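Membrane-bound lytic murein transglycosylase (Agrobacterium tumefaciens, PDB 2PNW) probably cleaves the glycan strands of bacterial cell-wall peptidoglycan (murein) as a membrane-bound lytic transglycosylase of the MltA family. Local coordinates at residues Arg123-Asn134 with Phe145-Phe156. Residues are numbered along the deposited sequence; the frame is centred on the assembly and turned at random.
Sequences RPPELVDIDNDN and FGKADEEGISYF
Leu127 and Phe145 meet on one face of a small antiparallel sheet in which strand 127-129 borders strand 145-149, the central one of three. Three backbone bonds fix the register: Ala148 N to Glu126 O (2.8 Å, 169° at the hydrogen), then Val128 N to Gly146 O and Gly146 N to Val128 O. Val128 with Gly146 is thus a hydrogen-bonded pair, flanked by the non-hydrogen-bonded pairs Leu127-Lys147 and Asp129-Phe145.

Phe145 can be followed outward from its backbone. Its CB touches Leu127 CD1 at 3.8 Å and lies near Val128 O; CG stands anti to the carbonyl carbon (chi1 -58°), which sends the ring along Asp129. Phe145 CD1 then approaches Arg123 NH2, and Phe145 CE1 comes 3.5 Å from Asp129 OD1. Arg123 NH2 lies at the ring edge, while Phe145 CE1 sits over one guanidinium face, the two planes being 74° apart. The guanidinium is held side-on, NE and NH2 both donating to Leu127 O within the guanidinium plane, and Arg123 NH2 also forms a weak, salt-bridging bond to Asp129 OD2 (2.9 Å).

Leu127 CD1 meets Phe156 CD1 at 3.5 Å, their side chains crossing near a right angle. Elsewhere, Ile153 CD1 meets Val128 CG2 tip to tip, and likewise Ile130 CD1 at 3.6 Å. Glu126 OE1 is salt-bridged to Arg170, while Glu126 OE2 accepts from a water that in turn accepts from Lys147 NZ.

Backbone bonds thus set the register of this three-stranded antiparallel sheet in the MltA-specific insert domain; apolar contacts cluster round Leu127, Phe145 and Phe156, and separately round Val128, Ile130 and Ile153. Arg123, at the ring edge, probably offsets Asp129's negative charge.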
# COMPACT_ATOMS: atom_id res chain seq x y z
N ARG A 123 -14.08 0.20 -12.44
CA ARG A 123 -13.33 0.77 -13.55
C ARG A 123 -14.22 0.94 -14.79
O ARG A 123 -14.82 -0.03 -15.28
CB ARG A 123 -12.16 -0.16 -13.88
CG ARG A 123 -11.24 0.40 -14.96
CD ARG A 123 -10.20 -0.67 -15.29
NE ARG A 123 -9.26 -0.18 -16.30
CZ ARG A 123 -8.04 -0.67 -16.48
NH1 ARG A 123 -7.59 -1.67 -15.71
NH2 ARG A 123 -7.27 -0.15 -17.44
N PRO A 124 -14.31 2.18 -15.32
CA PRO A 124 -15.06 2.44 -16.57
C PRO A 124 -14.39 1.71 -17.73
O PRO A 124 -13.16 1.66 -17.77
CB PRO A 124 -14.91 3.95 -16.76
CG PRO A 124 -14.58 4.49 -15.38
CD PRO A 124 -13.73 3.42 -14.77
N PRO A 125 -15.18 1.21 -18.70
CA PRO A 125 -14.58 0.43 -19.81
C PRO A 125 -13.68 1.30 -20.73
O PRO A 125 -12.88 0.76 -21.49
CB PRO A 125 -15.80 -0.09 -20.57
CG PRO A 125 -16.89 0.94 -20.27
CD PRO A 125 -16.64 1.36 -18.85
N GLU A 126 -13.84 2.63 -20.66
CA GLU A 126 -13.05 3.53 -21.50
C GLU A 126 -11.74 3.93 -20.84
O GLU A 126 -10.96 4.66 -21.42
CB GLU A 126 -13.86 4.78 -21.94
CG GLU A 126 -14.11 5.83 -20.82
CD GLU A 126 -15.33 5.55 -19.92
OE1 GLU A 126 -15.92 4.43 -19.95
OE2 GLU A 126 -15.71 6.47 -19.15
N LEU A 127 -11.52 3.46 -19.61
CA LEU A 127 -10.28 3.78 -18.89
C LEU A 127 -9.27 2.70 -19.26
O LEU A 127 -9.22 1.62 -18.65
CB LEU A 127 -10.48 3.84 -17.37
CG LEU A 127 -9.24 4.25 -16.55
CD1 LEU A 127 -8.84 5.72 -16.83
CD2 LEU A 127 -9.57 4.07 -15.07
N VAL A 128 -8.47 2.99 -20.28
CA VAL A 128 -7.55 2.00 -20.85
C VAL A 128 -6.14 2.17 -20.30
O VAL A 128 -5.72 3.27 -19.96
CB VAL A 128 -7.55 2.06 -22.39
CG1 VAL A 128 -8.93 1.70 -22.93
CG2 VAL A 128 -7.08 3.51 -22.90
N ASP A 129 -5.44 1.04 -20.17
CA ASP A 129 -4.00 1.05 -19.94
C ASP A 129 -3.28 1.67 -21.13
O ASP A 129 -3.67 1.49 -22.31
CB ASP A 129 -3.47 -0.37 -19.69
CG ASP A 129 -4.24 -1.07 -18.60
OD1 ASP A 129 -3.86 -0.95 -17.43
OD2 ASP A 129 -5.31 -1.65 -18.90
N ILE A 130 -2.19 2.38 -20.81
CA ILE A 130 -1.39 3.05 -21.84
C ILE A 130 -0.02 2.41 -21.98
O ILE A 130 0.67 2.18 -20.99
CB ILE A 130 -1.19 4.56 -21.49
CG1 ILE A 130 -2.54 5.27 -21.34
CG2 ILE A 130 -0.27 5.28 -22.55
CD1 ILE A 130 -3.34 5.45 -22.66
N ASP A 131 0.39 2.16 -23.22
CA ASP A 131 1.79 1.78 -23.48
C ASP A 131 2.17 2.27 -24.87
O ASP A 131 1.44 3.03 -25.48
CB ASP A 131 2.00 0.25 -23.33
CG ASP A 131 1.11 -0.57 -24.27
OD1 ASP A 131 0.61 -0.02 -25.28
OD2 ASP A 131 0.89 -1.77 -23.97
N ASN A 132 3.31 1.82 -25.38
CA ASN A 132 3.73 2.27 -26.72
C ASN A 132 2.69 2.09 -27.83
O ASN A 132 2.58 2.94 -28.73
CB ASN A 132 5.06 1.62 -27.14
CG ASN A 132 5.74 2.40 -28.24
OD1 ASN A 132 6.27 3.49 -28.00
ND2 ASN A 132 5.69 1.88 -29.45
N ASP A 133 1.92 1.01 -27.77
CA ASP A 133 0.96 0.69 -28.83
C ASP A 133 -0.13 1.76 -28.97
O ASP A 133 -0.64 1.97 -30.08
CB ASP A 133 0.29 -0.66 -28.59
CG ASP A 133 1.28 -1.82 -28.52
OD1 ASP A 133 2.45 -1.66 -28.97
OD2 ASP A 133 0.86 -2.91 -28.00
N ASN A 134 -0.50 2.43 -27.87
CA ASN A 134 -1.65 3.33 -27.94
C ASN A 134 -1.40 4.77 -27.46
O ASN A 134 -2.28 5.62 -27.60
CB ASN A 134 -2.90 2.73 -27.27
CG ASN A 134 -2.76 2.60 -25.75
OD1 ASN A 134 -1.68 2.77 -25.21
ND2 ASN A 134 -3.86 2.27 -25.06
N PHE A 145 -2.73 5.38 -17.52
CA PHE A 145 -4.12 5.23 -17.94
C PHE A 145 -4.58 6.43 -18.75
O PHE A 145 -4.07 7.54 -18.59
CB PHE A 145 -5.08 5.08 -16.74
CG PHE A 145 -4.75 3.91 -15.86
CD1 PHE A 145 -5.31 2.66 -16.11
CD2 PHE A 145 -3.87 4.06 -14.80
CE1 PHE A 145 -5.01 1.57 -15.27
CE2 PHE A 145 -3.55 2.98 -13.97
CZ PHE A 145 -4.14 1.73 -14.21
N GLY A 146 -5.53 6.19 -19.64
CA GLY A 146 -6.11 7.27 -20.43
C GLY A 146 -7.54 6.95 -20.79
O GLY A 146 -8.04 5.87 -20.46
N LYS A 147 -8.21 7.89 -21.44
CA LYS A 147 -9.60 7.72 -21.84
C LYS A 147 -9.66 7.37 -23.34
O LYS A 147 -9.15 8.12 -24.18
CB LYS A 147 -10.37 9.01 -21.56
CG LYS A 147 -11.78 9.04 -22.08
CD LYS A 147 -12.45 10.34 -21.68
CE LYS A 147 -13.55 10.73 -22.65
NZ LYS A 147 -14.83 10.09 -22.28
N ALA A 148 -10.26 6.22 -23.66
CA ALA A 148 -10.42 5.82 -25.06
C ALA A 148 -11.69 6.48 -25.59
O ALA A 148 -12.75 6.32 -25.01
CB ALA A 148 -10.53 4.27 -25.19
N ASP A 149 -11.58 7.23 -26.67
CA ASP A 149 -12.76 7.89 -27.24
C ASP A 149 -12.71 7.73 -28.76
O ASP A 149 -11.82 7.08 -29.27
CB ASP A 149 -12.78 9.37 -26.84
CG ASP A 149 -11.42 10.03 -26.97
OD1 ASP A 149 -10.72 9.75 -27.97
OD2 ASP A 149 -11.03 10.83 -26.08
N GLU A 150 -13.68 8.31 -29.48
CA GLU A 150 -13.71 8.26 -30.95
C GLU A 150 -12.48 8.94 -31.55
O GLU A 150 -12.06 8.61 -32.65
CB GLU A 150 -14.95 8.97 -31.48
CG GLU A 150 -16.27 8.46 -30.94
CD GLU A 150 -17.46 9.18 -31.54
OE1 GLU A 150 -18.58 9.04 -30.98
OE2 GLU A 150 -17.29 9.87 -32.58
N GLU A 151 -11.93 9.90 -30.81
CA GLU A 151 -10.80 10.71 -31.29
C GLU A 151 -9.43 10.10 -30.98
O GLU A 151 -8.41 10.75 -31.18
CB GLU A 151 -10.90 12.14 -30.72
CG GLU A 151 -11.96 12.30 -29.60
CD GLU A 151 -11.80 13.57 -28.76
OE1 GLU A 151 -10.72 13.77 -28.14
OE2 GLU A 151 -12.79 14.36 -28.68
N GLY A 152 -9.41 8.85 -30.52
CA GLY A 152 -8.16 8.22 -30.08
C GLY A 152 -8.10 8.13 -28.56
O GLY A 152 -8.99 7.57 -27.93
N ILE A 153 -7.05 8.66 -27.95
CA ILE A 153 -6.93 8.61 -26.50
C ILE A 153 -6.74 10.02 -25.97
O ILE A 153 -6.00 10.80 -26.58
CB ILE A 153 -5.79 7.70 -26.06
CG1 ILE A 153 -6.22 6.22 -26.26
CG2 ILE A 153 -5.36 7.96 -24.61
CD1 ILE A 153 -5.22 5.25 -25.77
N SER A 154 -7.40 10.32 -24.85
CA SER A 154 -7.23 11.61 -24.19
C SER A 154 -7.02 11.40 -22.68
O SER A 154 -7.03 10.26 -22.20
CB SER A 154 -8.42 12.51 -24.53
OG SER A 154 -9.63 11.99 -24.01
N TYR A 155 -6.78 12.47 -21.92
CA TYR A 155 -6.66 12.32 -20.47
C TYR A 155 -8.03 12.00 -19.84
O TYR A 155 -9.05 12.60 -20.23
CB TYR A 155 -6.05 13.60 -19.85
CG TYR A 155 -4.60 13.76 -20.22
CD1 TYR A 155 -3.62 12.94 -19.66
CD2 TYR A 155 -4.21 14.71 -21.18
CE1 TYR A 155 -2.28 13.06 -20.02
CE2 TYR A 155 -2.87 14.85 -21.56
CZ TYR A 155 -1.93 14.01 -20.97
OH TYR A 155 -0.63 14.15 -21.31
N PHE A 156 -8.04 11.10 -18.85
CA PHE A 156 -9.28 10.78 -18.16
C PHE A 156 -9.60 11.96 -17.22
O PHE A 156 -8.68 12.61 -16.72
CB PHE A 156 -9.15 9.46 -17.39
CG PHE A 156 -10.48 8.88 -17.01
CD1 PHE A 156 -11.20 8.10 -17.91
CD2 PHE A 156 -11.06 9.21 -15.77
CE1 PHE A 156 -12.47 7.59 -17.56
CE2 PHE A 156 -12.31 8.72 -15.42
CZ PHE A 156 -13.01 7.91 -16.31
O HOH W 1 -15.48 9.18 -19.58